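Viral structural protein 4 (Bombyx mori cytoplasmic polyhedrosis virus, PDB 6TZ0) binds GTP and probably serves as an NTPase-like cofactor of the viral RNA-dependent RNA polymerase, with which it is assembled inside the virus particle. Local coordinates at residues Y352-A357 / N511-A516; E488-A493 / D532-L537; Y296-D301 / Y546-L551. All coordinates share one frame; numbering follows the deposited sequence.

Contact 1 of 3, residues Y352-A357 / N511-A516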
ATOM      1  N   TYR B 352       7.287 -10.313 -27.982  1.00 26.04           N
ATOM      2  CA  TYR B 352       6.125 -11.079 -28.402  1.00 26.04           C
ATOM      3  C   TYR B 352       5.680 -10.651 -29.791  1.00 26.04           C
ATOM      4  O   TYR B 352       5.770  -9.479 -30.158  1.00 26.04           O
ATOM      5  CB  TYR B 352       4.956 -10.906 -27.440  1.00 26.04           C
ATOM      6  CG  TYR B 352       5.191 -11.484 -26.078  1.00 26.04           C
ATOM      7  CD1 TYR B 352       5.199 -12.848 -25.887  1.00 26.04           C
ATOM      8  CD2 TYR B 352       5.349 -10.663 -24.975  1.00 26.04           C
ATOM      9  CE1 TYR B 352       5.404 -13.385 -24.650  1.00 26.04           C
ATOM     10  CE2 TYR B 352       5.539 -11.192 -23.728  1.00 26.04           C
ATOM     11  CZ  TYR B 352       5.568 -12.557 -23.574  1.00 26.04           C
ATOM     12  OH  TYR B 352       5.758 -13.106 -22.336  1.00 26.04           O
ATOM     13  N   ALA B 353       5.182 -11.616 -30.552  1.00 26.65           N
ATOM     14  CA  ALA B 353       4.698 -11.354 -31.897  1.00 26.65           C
ATOM     15  C   ALA B 353       3.703 -12.435 -32.273  1.00 26.65           C
ATOM     16  O   ALA B 353       3.702 -13.526 -31.700  1.00 26.65           O
ATOM     17  CB  ALA B 353       5.841 -11.310 -32.909  1.00 26.65           C
ATOM     18  N   GLU B 354       2.854 -12.116 -33.244  1.00 31.79           N
ATOM     19  CA  GLU B 354       1.958 -13.126 -33.777  1.00 31.79           C
ATOM     20  C   GLU B 354       2.730 -14.119 -34.631  1.00 31.79           C
ATOM     21  O   GLU B 354       3.731 -13.789 -35.268  1.00 31.79           O
ATOM     22  CB  GLU B 354       0.834 -12.498 -34.599  1.00 31.79           C
ATOM     23  CG  GLU B 354      -0.222 -11.777 -33.783  1.00 31.79           C
ATOM     24  CD  GLU B 354      -1.357 -11.253 -34.638  1.00 31.79           C
ATOM     25  OE1 GLU B 354      -1.267 -11.356 -35.876  1.00 31.79           O
ATOM     26  OE2 GLU B 354      -2.344 -10.738 -34.077  1.00 31.79           O
ATOM     27  N   LYS B 355       2.249 -15.349 -34.624  1.00 32.98           N
ATOM     28  CA  LYS B 355       2.869 -16.452 -35.340  1.00 32.98           C
ATOM     29  C   LYS B 355       2.639 -16.251 -36.829  1.00 32.98           C
ATOM     30  O   LYS B 355       1.548 -16.507 -37.341  1.00 32.98           O
ATOM     31  CB  LYS B 355       2.277 -17.762 -34.843  1.00 32.98           C
ATOM     32  CG  LYS B 355       2.939 -18.991 -35.368  1.00 32.98           C
ATOM     33  CD  LYS B 355       2.386 -20.211 -34.693  1.00 32.98           C
ATOM     34  CE  LYS B 355       3.000 -21.443 -35.282  1.00 32.98           C
ATOM     35  NZ  LYS B 355       4.466 -21.451 -35.046  1.00 32.98           N
ATOM     36  N   GLY B 356       3.659 -15.772 -37.529  1.00 32.40           N
ATOM     37  CA  GLY B 356       3.533 -15.499 -38.945  1.00 32.40           C
ATOM     38  C   GLY B 356       4.026 -14.124 -39.325  1.00 32.40           C
ATOM     39  O   GLY B 356       3.913 -13.714 -40.481  1.00 32.40           O
ATOM     40  N   ALA B 357       4.599 -13.409 -38.357  1.00 31.94           N
ATOM     41  CA  ALA B 357       5.006 -12.026 -38.550  1.00 31.94           C
ATOM     42  C   ALA B 357       6.395 -11.884 -39.153  1.00 31.94           C
ATOM     43  O   ALA B 357       6.757 -10.779 -39.564  1.00 31.94           O
ATOM     44  CB  ALA B 357       4.950 -11.281 -37.218  1.00 31.94           C
ATOM     45  N   ASN B 511       2.572  -7.862 -42.180  1.00 31.69           N
ATOM     46  CA  ASN B 511       2.285  -9.246 -42.530  1.00 31.69           C
ATOM     47  C   ASN B 511       0.888  -9.581 -42.065  1.00 31.69           C
ATOM     48  O   ASN B 511       0.582  -9.468 -40.877  1.00 31.69           O
ATOM     49  CB  ASN B 511       3.298 -10.219 -41.922  1.00 31.69           C
ATOM     50  CG  ASN B 511       4.617 -10.235 -42.663  1.00 31.69           C
ATOM     51  OD1 ASN B 511       5.653  -9.870 -42.121  1.00 31.69           O
ATOM     52  ND2 ASN B 511       4.580 -10.656 -43.918  1.00 31.69           N
ATOM     53  N   ASP B 512       0.048  -9.982 -43.003  1.00 35.20           N
ATOM     54  CA  ASP B 512      -1.227 -10.575 -42.656  1.00 35.20           C
ATOM     55  C   ASP B 512      -0.891 -11.995 -42.227  1.00 35.20           C
ATOM     56  O   ASP B 512      -0.596 -12.851 -43.062  1.00 35.20           O
ATOM     57  CB  ASP B 512      -2.181 -10.519 -43.841  1.00 35.20           C
ATOM     58  CG  ASP B 512      -3.620 -10.655 -43.429  1.00 35.20           C
ATOM     59  OD1 ASP B 512      -4.127  -9.712 -42.799  1.00 35.20           O
ATOM     60  OD2 ASP B 512      -4.260 -11.671 -43.745  1.00 35.20           O
ATOM     61  N   THR B 513      -0.886 -12.222 -40.909  1.00 35.66           N
ATOM     62  CA  THR B 513      -0.370 -13.464 -40.345  1.00 35.66           C
ATOM     63  C   THR B 513      -1.231 -14.656 -40.730  1.00 35.66           C
ATOM     64  O   THR B 513      -0.712 -15.742 -41.015  1.00 35.66           O
ATOM     65  CB  THR B 513      -0.281 -13.340 -38.829  1.00 35.66           C
ATOM     66  OG1 THR B 513      -1.569 -13.009 -38.302  1.00 35.66           O
ATOM     67  CG2 THR B 513       0.711 -12.267 -38.442  1.00 35.66           C
ATOM     68  N   THR B 514      -2.545 -14.457 -40.796  1.00 38.64           N
ATOM     69  CA  THR B 514      -3.444 -15.508 -41.238  1.00 38.64           C
ATOM     70  C   THR B 514      -3.372 -15.755 -42.738  1.00 38.64           C
ATOM     71  O   THR B 514      -3.881 -16.778 -43.200  1.00 38.64           O
ATOM     72  CB  THR B 514      -4.877 -15.170 -40.825  1.00 38.64           C
ATOM     73  OG1 THR B 514      -5.746 -16.247 -41.183  1.00 38.64           O
ATOM     74  CG2 THR B 514      -5.340 -13.911 -41.501  1.00 38.64           C
ATOM     75  N   GLN B 515      -2.758 -14.857 -43.503  1.00 39.62           N
ATOM     76  CA  GLN B 515      -2.537 -15.062 -44.928  1.00 39.62           C
ATOM     77  C   GLN B 515      -1.164 -15.644 -45.203  1.00 39.62           C
ATOM     78  O   GLN B 515      -0.994 -16.411 -46.151  1.00 39.62           O
ATOM     79  CB  GLN B 515      -2.699 -13.741 -45.681  1.00 39.62           C
ATOM     80  CG  GLN B 515      -2.739 -13.841 -47.183  1.00 39.62           C
ATOM     81  CD  GLN B 515      -3.981 -14.543 -47.676  1.00 39.62           C
ATOM     82  OE1 GLN B 515      -5.062 -14.362 -47.123  1.00 39.62           O
ATOM     83  NE2 GLN B 515      -3.838 -15.336 -48.729  1.00 39.62           N
ATOM     84  N   ALA B 516      -0.185 -15.289 -44.373  1.00 41.01           N
ATOM     85  CA  ALA B 516       1.113 -15.943 -44.424  1.00 41.01           C
ATOM     86  C   ALA B 516       1.018 -17.398 -43.998  1.00 41.01           C
ATOM     87  O   ALA B 516       1.755 -18.242 -44.515  1.00 41.01           O
ATOM     88  CB  ALA B 516       2.108 -15.203 -43.534  1.00 41.01           C
TER

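Contact 2 of 3, residues E488-A493 / D532-L537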
ATOM      1  N   GLU B 488      12.151 -14.778 -27.807  1.00 31.28           N
ATOM      2  CA  GLU B 488      10.850 -14.593 -28.425  1.00 31.28           C
ATOM      3  C   GLU B 488       9.807 -15.451 -27.719  1.00 31.28           C
ATOM      4  O   GLU B 488      10.107 -16.509 -27.167  1.00 31.28           O
ATOM      5  CB  GLU B 488      10.914 -14.964 -29.901  1.00 31.28           C
ATOM      6  CG  GLU B 488      11.909 -14.177 -30.702  1.00 31.28           C
ATOM      7  CD  GLU B 488      11.987 -14.666 -32.128  1.00 31.28           C
ATOM      8  OE1 GLU B 488      11.297 -15.651 -32.456  1.00 31.28           O
ATOM      9  OE2 GLU B 488      12.751 -14.083 -32.919  1.00 31.28           O
ATOM     10  N   GLY B 489       8.560 -14.979 -27.743  1.00 27.82           N
ATOM     11  CA  GLY B 489       7.472 -15.699 -27.121  1.00 27.82           C
ATOM     12  C   GLY B 489       6.231 -15.661 -27.989  1.00 27.82           C
ATOM     13  O   GLY B 489       6.145 -14.891 -28.943  1.00 27.82           O
ATOM     14  N   HIS B 490       5.269 -16.515 -27.650  1.00 27.67           N
ATOM     15  CA  HIS B 490       4.023 -16.554 -28.398  1.00 27.67           C
ATOM     16  C   HIS B 490       2.839 -15.914 -27.696  1.00 27.67           C
ATOM     17  O   HIS B 490       1.923 -15.464 -28.383  1.00 27.67           O
ATOM     18  CB  HIS B 490       3.629 -17.988 -28.760  1.00 27.67           C
ATOM     19  CG  HIS B 490       4.455 -18.595 -29.847  1.00 27.67           C
ATOM     20  ND1 HIS B 490       5.384 -19.583 -29.616  1.00 27.67           N
ATOM     21  CD2 HIS B 490       4.519 -18.322 -31.170  1.00 27.67           C
ATOM     22  CE1 HIS B 490       5.946 -19.931 -30.760  1.00 27.67           C
ATOM     23  NE2 HIS B 490       5.452 -19.167 -31.715  1.00 27.67           N
ATOM     24  N   PHE B 491       2.822 -15.858 -26.367  1.00 27.38           N
ATOM     25  CA  PHE B 491       1.642 -15.362 -25.670  1.00 27.38           C
ATOM     26  C   PHE B 491       2.012 -14.887 -24.275  1.00 27.38           C
ATOM     27  O   PHE B 491       3.040 -15.275 -23.721  1.00 27.38           O
ATOM     28  CB  PHE B 491       0.533 -16.418 -25.623  1.00 27.38           C
ATOM     29  CG  PHE B 491       0.950 -17.748 -25.057  1.00 27.38           C
ATOM     30  CD1 PHE B 491       1.448 -18.738 -25.886  1.00 27.38           C
ATOM     31  CD2 PHE B 491       0.791 -18.029 -23.713  1.00 27.38           C
ATOM     32  CE1 PHE B 491       1.818 -19.958 -25.383  1.00 27.38           C
ATOM     33  CE2 PHE B 491       1.156 -19.254 -23.206  1.00 27.38           C
ATOM     34  CZ  PHE B 491       1.670 -20.218 -24.045  1.00 27.38           C
ATOM     35  N   ASN B 492       1.139 -14.049 -23.712  1.00 28.04           N
ATOM     36  CA  ASN B 492       1.457 -13.305 -22.499  1.00 28.04           C
ATOM     37  C   ASN B 492       1.502 -14.156 -21.240  1.00 28.04           C
ATOM     38  O   ASN B 492       1.949 -13.656 -20.206  1.00 28.04           O
ATOM     39  CB  ASN B 492       0.452 -12.179 -22.265  1.00 28.04           C
ATOM     40  CG  ASN B 492       0.541 -11.096 -23.301  1.00 28.04           C
ATOM     41  OD1 ASN B 492      -0.429 -10.803 -23.985  1.00 28.04           O
ATOM     42  ND2 ASN B 492       1.715 -10.499 -23.431  1.00 28.04           N
ATOM     43  N   ALA B 493       1.047 -15.407 -21.279  1.00 29.25           N
ATOM     44  CA  ALA B 493       1.139 -16.236 -20.085  1.00 29.25           C
ATOM     45  C   ALA B 493       2.555 -16.726 -19.837  1.00 29.25           C
ATOM     46  O   ALA B 493       2.837 -17.246 -18.756  1.00 29.25           O
ATOM     47  CB  ALA B 493       0.192 -17.426 -20.184  1.00 29.25           C
ATOM     48  N   ASP B 532      -4.080 -19.028 -34.483  1.00 30.87           N
ATOM     49  CA  ASP B 532      -5.329 -18.557 -33.891  1.00 30.87           C
ATOM     50  C   ASP B 532      -5.378 -18.808 -32.386  1.00 30.87           C
ATOM     51  O   ASP B 532      -5.901 -17.976 -31.634  1.00 30.87           O
ATOM     52  CB  ASP B 532      -6.512 -19.203 -34.595  1.00 30.87           C
ATOM     53  CG  ASP B 532      -6.769 -18.614 -35.958  1.00 30.87           C
ATOM     54  OD1 ASP B 532      -6.484 -17.420 -36.157  1.00 30.87           O
ATOM     55  OD2 ASP B 532      -7.267 -19.347 -36.830  1.00 30.87           O
ATOM     56  N   THR B 533      -4.798 -19.922 -31.925  1.00 28.68           N
ATOM     57  CA  THR B 533      -4.703 -20.187 -30.489  1.00 28.68           C
ATOM     58  C   THR B 533      -3.831 -19.150 -29.785  1.00 28.68           C
ATOM     59  O   THR B 533      -4.212 -18.594 -28.741  1.00 28.68           O
ATOM     60  CB  THR B 533      -4.139 -21.588 -30.265  1.00 28.68           C
ATOM     61  OG1 THR B 533      -4.963 -22.546 -30.926  1.00 28.68           O
ATOM     62  CG2 THR B 533      -4.084 -21.920 -28.786  1.00 28.68           C
ATOM     63  N   TYR B 534      -2.658 -18.861 -30.356  1.00 27.00           N
ATOM     64  CA  TYR B 534      -1.755 -17.893 -29.752  1.00 27.00           C
ATOM     65  C   TYR B 534      -2.321 -16.485 -29.814  1.00 27.00           C
ATOM     66  O   TYR B 534      -2.090 -15.698 -28.894  1.00 27.00           O
ATOM     67  CB  TYR B 534      -0.397 -17.943 -30.443  1.00 27.00           C
ATOM     68  CG  TYR B 534       0.376 -19.217 -30.226  1.00 27.00           C
ATOM     69  CD1 TYR B 534       0.127 -20.033 -29.134  1.00 27.00           C
ATOM     70  CD2 TYR B 534       1.335 -19.620 -31.141  1.00 27.00           C
ATOM     71  CE1 TYR B 534       0.830 -21.197 -28.951  1.00 27.00           C
ATOM     72  CE2 TYR B 534       2.034 -20.783 -30.970  1.00 27.00           C
ATOM     73  CZ  TYR B 534       1.780 -21.568 -29.875  1.00 27.00           C
ATOM     74  OH  TYR B 534       2.486 -22.730 -29.701  1.00 27.00           O
ATOM     75  N   TYR B 535      -3.067 -16.159 -30.876  1.00 26.44           N
ATOM     76  CA  TYR B 535      -3.778 -14.887 -30.934  1.00 26.44           C
ATOM     77  C   TYR B 535      -4.822 -14.790 -29.834  1.00 26.44           C
ATOM     78  O   TYR B 535      -4.978 -13.735 -29.210  1.00 26.44           O
ATOM     79  CB  TYR B 535      -4.437 -14.713 -32.302  1.00 26.44           C
ATOM     80  CG  TYR B 535      -5.306 -13.483 -32.381  1.00 26.44           C
ATOM     81  CD1 TYR B 535      -4.742 -12.223 -32.465  1.00 26.44           C
ATOM     82  CD2 TYR B 535      -6.692 -13.584 -32.361  1.00 26.44           C
ATOM     83  CE1 TYR B 535      -5.528 -11.099 -32.526  1.00 26.44           C
ATOM     84  CE2 TYR B 535      -7.482 -12.466 -32.416  1.00 26.44           C
ATOM     85  CZ  TYR B 535      -6.896 -11.225 -32.498  1.00 26.44           C
ATOM     86  OH  TYR B 535      -7.682 -10.101 -32.561  1.00 26.44           O
ATOM     87  N   ARG B 536      -5.535 -15.886 -29.574  1.00 27.22           N
ATOM     88  CA  ARG B 536      -6.502 -15.913 -28.486  1.00 27.22           C
ATOM     89  C   ARG B 536      -5.829 -15.806 -27.120  1.00 27.22           C
ATOM     90  O   ARG B 536      -6.474 -15.409 -26.149  1.00 27.22           O
ATOM     91  CB  ARG B 536      -7.353 -17.186 -28.614  1.00 27.22           C
ATOM     92  CG  ARG B 536      -8.513 -17.359 -27.638  1.00 27.22           C
ATOM     93  CD  ARG B 536      -9.400 -18.514 -28.059  1.00 27.22           C
ATOM     94  NE  ARG B 536     -10.488 -18.769 -27.125  1.00 27.22           N
ATOM     95  CZ  ARG B 536     -10.449 -19.692 -26.175  1.00 27.22           C
ATOM     96  NH1 ARG B 536      -9.383 -20.459 -26.045  1.00 27.22           N
ATOM     97  NH2 ARG B 536     -11.479 -19.856 -25.362  1.00 27.22           N
ATOM     98  N   LEU B 537      -4.538 -16.105 -27.025  1.00 25.93           N
ATOM     99  CA  LEU B 537      -3.834 -15.915 -25.766  1.00 25.93           C
ATOM    100  C   LEU B 537      -2.949 -14.670 -25.714  1.00 25.93           C
ATOM    101  O   LEU B 537      -2.338 -14.420 -24.675  1.00 25.93           O
ATOM    102  CB  LEU B 537      -2.989 -17.141 -25.455  1.00 25.93           C
ATOM    103  CG  LEU B 537      -3.715 -18.428 -25.132  1.00 25.93           C
ATOM    104  CD1 LEU B 537      -2.691 -19.507 -25.031  1.00 25.93           C
ATOM    105  CD2 LEU B 537      -4.474 -18.260 -23.833  1.00 25.93           C
TER

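Contact 3 of 3, residues Y296-D301 / Y546-L551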
ATOM      1  N   TYR B 296      11.375  -1.429 -42.764  1.00 27.14           N
ATOM      2  CA  TYR B 296      11.074  -0.003 -42.761  1.00 27.14           C
ATOM      3  C   TYR B 296       9.627   0.357 -43.086  1.00 27.14           C
ATOM      4  O   TYR B 296       9.352   1.531 -43.339  1.00 27.14           O
ATOM      5  CB  TYR B 296      12.007   0.729 -43.733  1.00 27.14           C
ATOM      6  CG  TYR B 296      13.440   0.681 -43.294  1.00 27.14           C
ATOM      7  CD1 TYR B 296      13.899   1.514 -42.291  1.00 27.14           C
ATOM      8  CD2 TYR B 296      14.327  -0.219 -43.857  1.00 27.14           C
ATOM      9  CE1 TYR B 296      15.206   1.464 -41.872  1.00 27.14           C
ATOM     10  CE2 TYR B 296      15.635  -0.278 -43.444  1.00 27.14           C
ATOM     11  CZ  TYR B 296      16.069   0.567 -42.454  1.00 27.14           C
ATOM     12  OH  TYR B 296      17.375   0.511 -42.041  1.00 27.14           O
ATOM     13  N   GLY B 297       8.692  -0.586 -43.052  1.00 25.04           N
ATOM     14  CA  GLY B 297       7.326  -0.325 -43.464  1.00 25.04           C
ATOM     15  C   GLY B 297       6.320  -0.520 -42.345  1.00 25.04           C
ATOM     16  O   GLY B 297       6.549  -1.291 -41.414  1.00 25.04           O
ATOM     17  N   VAL B 298       5.200   0.199 -42.445  1.00 25.17           N
ATOM     18  CA  VAL B 298       4.054   0.069 -41.546  1.00 25.17           C
ATOM     19  C   VAL B 298       2.791   0.149 -42.394  1.00 25.17           C
ATOM     20  O   VAL B 298       2.595   1.125 -43.124  1.00 25.17           O
ATOM     21  CB  VAL B 298       4.014   1.157 -40.453  1.00 25.17           C
ATOM     22  CG1 VAL B 298       2.723   1.078 -39.676  1.00 25.17           C
ATOM     23  CG2 VAL B 298       5.159   1.020 -39.485  1.00 25.17           C
ATOM     24  N   ILE B 299       1.932  -0.859 -42.298  1.00 26.01           N
ATOM     25  CA  ILE B 299       0.650  -0.843 -42.995  1.00 26.01           C
ATOM     26  C   ILE B 299      -0.351  -0.013 -42.204  1.00 26.01           C
ATOM     27  O   ILE B 299      -0.540  -0.221 -41.002  1.00 26.01           O
ATOM     28  CB  ILE B 299       0.147  -2.274 -43.230  1.00 26.01           C
ATOM     29  CG1 ILE B 299       0.989  -2.930 -44.316  1.00 26.01           C
ATOM     30  CG2 ILE B 299      -1.317  -2.300 -43.604  1.00 26.01           C
ATOM     31  CD1 ILE B 299       0.760  -4.391 -44.458  1.00 26.01           C
ATOM     32  N   THR B 300      -0.999   0.935 -42.881  1.00 25.84           N
ATOM     33  CA  THR B 300      -1.888   1.894 -42.246  1.00 25.84           C
ATOM     34  C   THR B 300      -3.352   1.472 -42.292  1.00 25.84           C
ATOM     35  O   THR B 300      -4.236   2.329 -42.222  1.00 25.84           O
ATOM     36  CB  THR B 300      -1.722   3.262 -42.902  1.00 25.84           C
ATOM     37  OG1 THR B 300      -2.110   3.176 -44.275  1.00 25.84           O
ATOM     38  CG2 THR B 300      -0.278   3.698 -42.842  1.00 25.84           C
ATOM     39  N   ASP B 301      -3.629   0.182 -42.405  1.00 27.31           N
ATOM     40  CA  ASP B 301      -4.990  -0.321 -42.506  1.00 27.31           C
ATOM     41  C   ASP B 301      -5.343  -1.153 -41.284  1.00 27.31           C
ATOM     42  O   ASP B 301      -4.492  -1.485 -40.458  1.00 27.31           O
ATOM     43  CB  ASP B 301      -5.167  -1.157 -43.772  1.00 27.31           C
ATOM     44  CG  ASP B 301      -5.128  -0.323 -45.024  1.00 27.31           C
ATOM     45  OD1 ASP B 301      -5.492   0.867 -44.964  1.00 27.31           O
ATOM     46  OD2 ASP B 301      -4.739  -0.863 -46.073  1.00 27.31           O
ATOM     47  N   TYR B 546       7.384  -1.266 -33.674  1.00 24.47           N
ATOM     48  CA  TYR B 546       7.649  -1.642 -35.054  1.00 24.47           C
ATOM     49  C   TYR B 546       9.143  -1.855 -35.264  1.00 24.47           C
ATOM     50  O   TYR B 546       9.952  -1.418 -34.444  1.00 24.47           O
ATOM     51  CB  TYR B 546       7.116  -0.565 -35.995  1.00 24.47           C
ATOM     52  CG  TYR B 546       5.615  -0.492 -36.028  1.00 24.47           C
ATOM     53  CD1 TYR B 546       4.871  -1.501 -36.617  1.00 24.47           C
ATOM     54  CD2 TYR B 546       4.946   0.607 -35.527  1.00 24.47           C
ATOM     55  CE1 TYR B 546       3.504  -1.440 -36.656  1.00 24.47           C
ATOM     56  CE2 TYR B 546       3.577   0.681 -35.574  1.00 24.47           C
ATOM     57  CZ  TYR B 546       2.860  -0.343 -36.141  1.00 24.47           C
ATOM     58  OH  TYR B 546       1.491  -0.273 -36.189  1.00 24.47           O
ATOM     59  N   PRO B 547       9.548  -2.562 -36.336  1.00 24.60           N
ATOM     60  CA  PRO B 547      10.989  -2.775 -36.571  1.00 24.60           C
ATOM     61  C   PRO B 547      11.825  -1.520 -36.782  1.00 24.60           C
ATOM     62  O   PRO B 547      12.975  -1.480 -36.317  1.00 24.60           O
ATOM     63  CB  PRO B 547      10.994  -3.667 -37.817  1.00 24.60           C
ATOM     64  CG  PRO B 547       9.758  -4.422 -37.723  1.00 24.60           C
ATOM     65  CD  PRO B 547       8.745  -3.494 -37.153  1.00 24.60           C
ATOM     66  N   PHE B 548      11.301  -0.494 -37.461  1.00 24.68           N
ATOM     67  CA  PHE B 548      12.106   0.708 -37.665  1.00 24.68           C
ATOM     68  C   PHE B 548      12.304   1.455 -36.356  1.00 24.68           C
ATOM     69  O   PHE B 548      13.311   2.144 -36.184  1.00 24.68           O
ATOM     70  CB  PHE B 548      11.478   1.618 -38.731  1.00 24.68           C
ATOM     71  CG  PHE B 548      10.292   2.414 -38.255  1.00 24.68           C
ATOM     72  CD1 PHE B 548       9.038   1.842 -38.184  1.00 24.68           C
ATOM     73  CD2 PHE B 548      10.424   3.759 -37.940  1.00 24.68           C
ATOM     74  CE1 PHE B 548       7.958   2.576 -37.754  1.00 24.68           C
ATOM     75  CE2 PHE B 548       9.344   4.496 -37.512  1.00 24.68           C
ATOM     76  CZ  PHE B 548       8.114   3.908 -37.424  1.00 24.68           C
ATOM     77  N   GLU B 549      11.382   1.278 -35.408  1.00 25.81           N
ATOM     78  CA  GLU B 549      11.552   1.842 -34.075  1.00 25.81           C
ATOM     79  C   GLU B 549      12.666   1.136 -33.310  1.00 25.81           C
ATOM     80  O   GLU B 549      13.447   1.785 -32.605  1.00 25.81           O
ATOM     81  CB  GLU B 549      10.228   1.762 -33.325  1.00 25.81           C
ATOM     82  CG  GLU B 549       9.159   2.631 -33.947  1.00 25.81           C
ATOM     83  CD  GLU B 549       7.813   2.506 -33.270  1.00 25.81           C
ATOM     84  OE1 GLU B 549       7.628   1.583 -32.456  1.00 25.81           O
ATOM     85  OE2 GLU B 549       6.939   3.352 -33.536  1.00 25.81           O
ATOM     86  N   MET B 550      12.767  -0.188 -33.449  1.00 26.40           N
ATOM     87  CA  MET B 550      13.865  -0.919 -32.826  1.00 26.40           C
ATOM     88  C   MET B 550      15.206  -0.617 -33.471  1.00 26.40           C
ATOM     89  O   MET B 550      16.240  -0.737 -32.810  1.00 26.40           O
ATOM     90  CB  MET B 550      13.602  -2.423 -32.850  1.00 26.40           C
ATOM     91  CG  MET B 550      12.805  -2.900 -31.666  1.00 26.40           C
ATOM     92  SD  MET B 550      12.419  -4.651 -31.616  1.00 26.40           S
ATOM     93  CE  MET B 550      10.986  -4.622 -32.672  1.00 26.40           C
ATOM     94  N   LEU B 551      15.228  -0.238 -34.746  1.00 26.79           N
ATOM     95  CA  LEU B 551      16.504   0.189 -35.310  1.00 26.79           C
ATOM     96  C   LEU B 551      16.852   1.617 -34.894  1.00 26.79           C
ATOM     97  O   LEU B 551      18.025   1.932 -34.636  1.00 26.79           O
ATOM     98  CB  LEU B 551      16.476   0.058 -36.829  1.00 26.79           C
ATOM     99  CG  LEU B 551      16.340  -1.379 -37.323  1.00 26.79           C
ATOM    100  CD1 LEU B 551      16.255  -1.435 -38.833  1.00 26.79           C
ATOM    101  CD2 LEU B 551      17.489  -2.227 -36.811  1.00 26.79           C
TER

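Contact 1 of 3, residues Y352-A357 / N511-A516
The backbones of Gly356 and Thr513 come within 4.6 Å at their CA atoms, where the loop after strand 347-353 meets the first turn of helix 513-518. Ala357 and Asn511 follow at 5.6 Å between CA atoms. Gly356 has a positive phi (130°), a conformation glycine adopts readily. Without a side chain, it faces the first turn of the helix. Thr513 takes the largest share of the contact. Its hydroxyl OG1 donates to Glu354 OE1 at 3.0 Å, and the two side chains cross at about a right angle. The carboxylate oxygen is met on its anti side, 31° out of the plane. Thr513 OG1 sits between the backbone N and the carbonyl carbon (chi1 57°), which turns it toward the glutamate. The methyl CG2 lies instead over the loop, 3.9 Å from Gly356 C and also against Glu354 CB. Arg531 NE is a second polar partner of Thr513 OG1, so the hydroxyl is held between the loop carboxylate and an arginine of helix 524-537. Ala516 CB rests 3.8 Å from Gly356 O. Lys355 sends its chain away from the helix. Lys355 and Gly356 belong to the GTP site, and the loop fits a Walker A P-loop. Asp512 is the N-cap of helix 513-518, and its O accepts from both Gln515 N and Ala516 N. Strand 347-353 bonds through Tyr352 to strand 504-507 beside it, while Lys355 reaches Gln527 and Tyr534 of helix 524-537.

Contact 2 of 3, residues E488-A493 / D532-L537
The His490 and Tyr534 rings form an offset stack, with centroids 4.3 Å apart and planes at 23°. Tyr534 CE2 lies over one face of the imidazole, offset toward its rim. One face of the Tyr534 ring takes His490 CB over its centre, a CH-pi contact at 3.7 Å to the centroid. Phe491 stands beside this pair. Its ring is nearly parallel to that of Tyr534 but slid aside, so they barely overlap, and Phe491 CD1 meets Tyr534 CD1 at 3.7 Å. One face of Phe491 is covered by Leu537 CD1, 4.1 Å from the ring centroid and 13° off the normal. Ala493 CB lies at the edge of that ring, in plane. Phe491 CG sits between its backbone N and carbonyl carbon (chi1 54°), which sets the ring alongside Leu537. The CB atoms of these two side chains pack at 3.6 Å. Leu537 also packs on Thr367 of the polymerase chain. His490, Phe491 and Tyr534 make a buried aromatic cluster. It joins the loop after strand 484-489 to the C-terminal part of helix 524-537, beside Lys355 and Lys359 of the GTP site, in a loop consistent with a Walker A P-loop.

Contact 3 of 3, residues Y296-D301 / Y546-L551
Val298 is the centre of the first shell, and its two methyls do different work. CG2 sits over the middle of the Tyr546 ring, a CH-pi contact at 3.8 Å to the centroid and 12° off the normal. The same methyl meets Phe548 CE1 at 3.6 Å. CG1 is placed further out along the tyrosine, 3.8 Å from Tyr546 CZ and close to the hydroxyl. The valine crosses both aromatic side chains at about a right angle. Its CG1 is anti to the backbone N (chi1 173°) and its CG2 lies beside that N, a setting that brings both methyls to the tyrosine. A second patch lies toward Leu551. The CB of Tyr296 points away from the helix, yet the far end of its ring reaches Leu551 CD1, 3.9 Å from Tyr296 OH. Phe548 CB lies 4.3 Å from Tyr296 CD1. The next shell positions the start of the helix that carries the aromatic groups. Tyr546 is the N-cap of helix 547-556, and its N donates to Glu549 OE1 at 3.1 Å with an angle of 167°. The oxygen is met from above the carboxylate plane. Glu549 OE2 lies at the edge of the Tyr546 ring and forms a salt bridge with Arg377 of the polymerase chain. Glu549 CG also covers one face of Phe548. On the strand side, Val298 is paired with Met270 by backbone hydrogen bonds. Between the two segments the contact is apolar: shape and methyl-ring packing join strand 297-299, outermost of its sheet within this chain, to the C-terminal helix. The nearby Glu549 carboxylate is paired with that arginine of the polymerase chain, which probably offsets its charge.

Contacts 1 and 2 share the five-stranded parallel sheet, where strands 347-353 and 484-489 are neighbours. Their centres are about 11 Å apart and they touch, as where the Tyr352 ring packs on the Phe491 backbone. Their segments alternate along the chain, and helices 513-518 and 524-537 follow each other. Contact 3 lies about 14 Å from contact 1 and about 21 Å from contact 2, centre to centre, and touches neither. Its segments enclose both other contacts in sequence. Its helix 547-556 follows strand 543-545, outermost in the parallel sheet within this chain. Contact 1 includes part of the GTP-binding loop and contact 2 lies next to it, while contact 3 joins that helix to the antiparallel sheet.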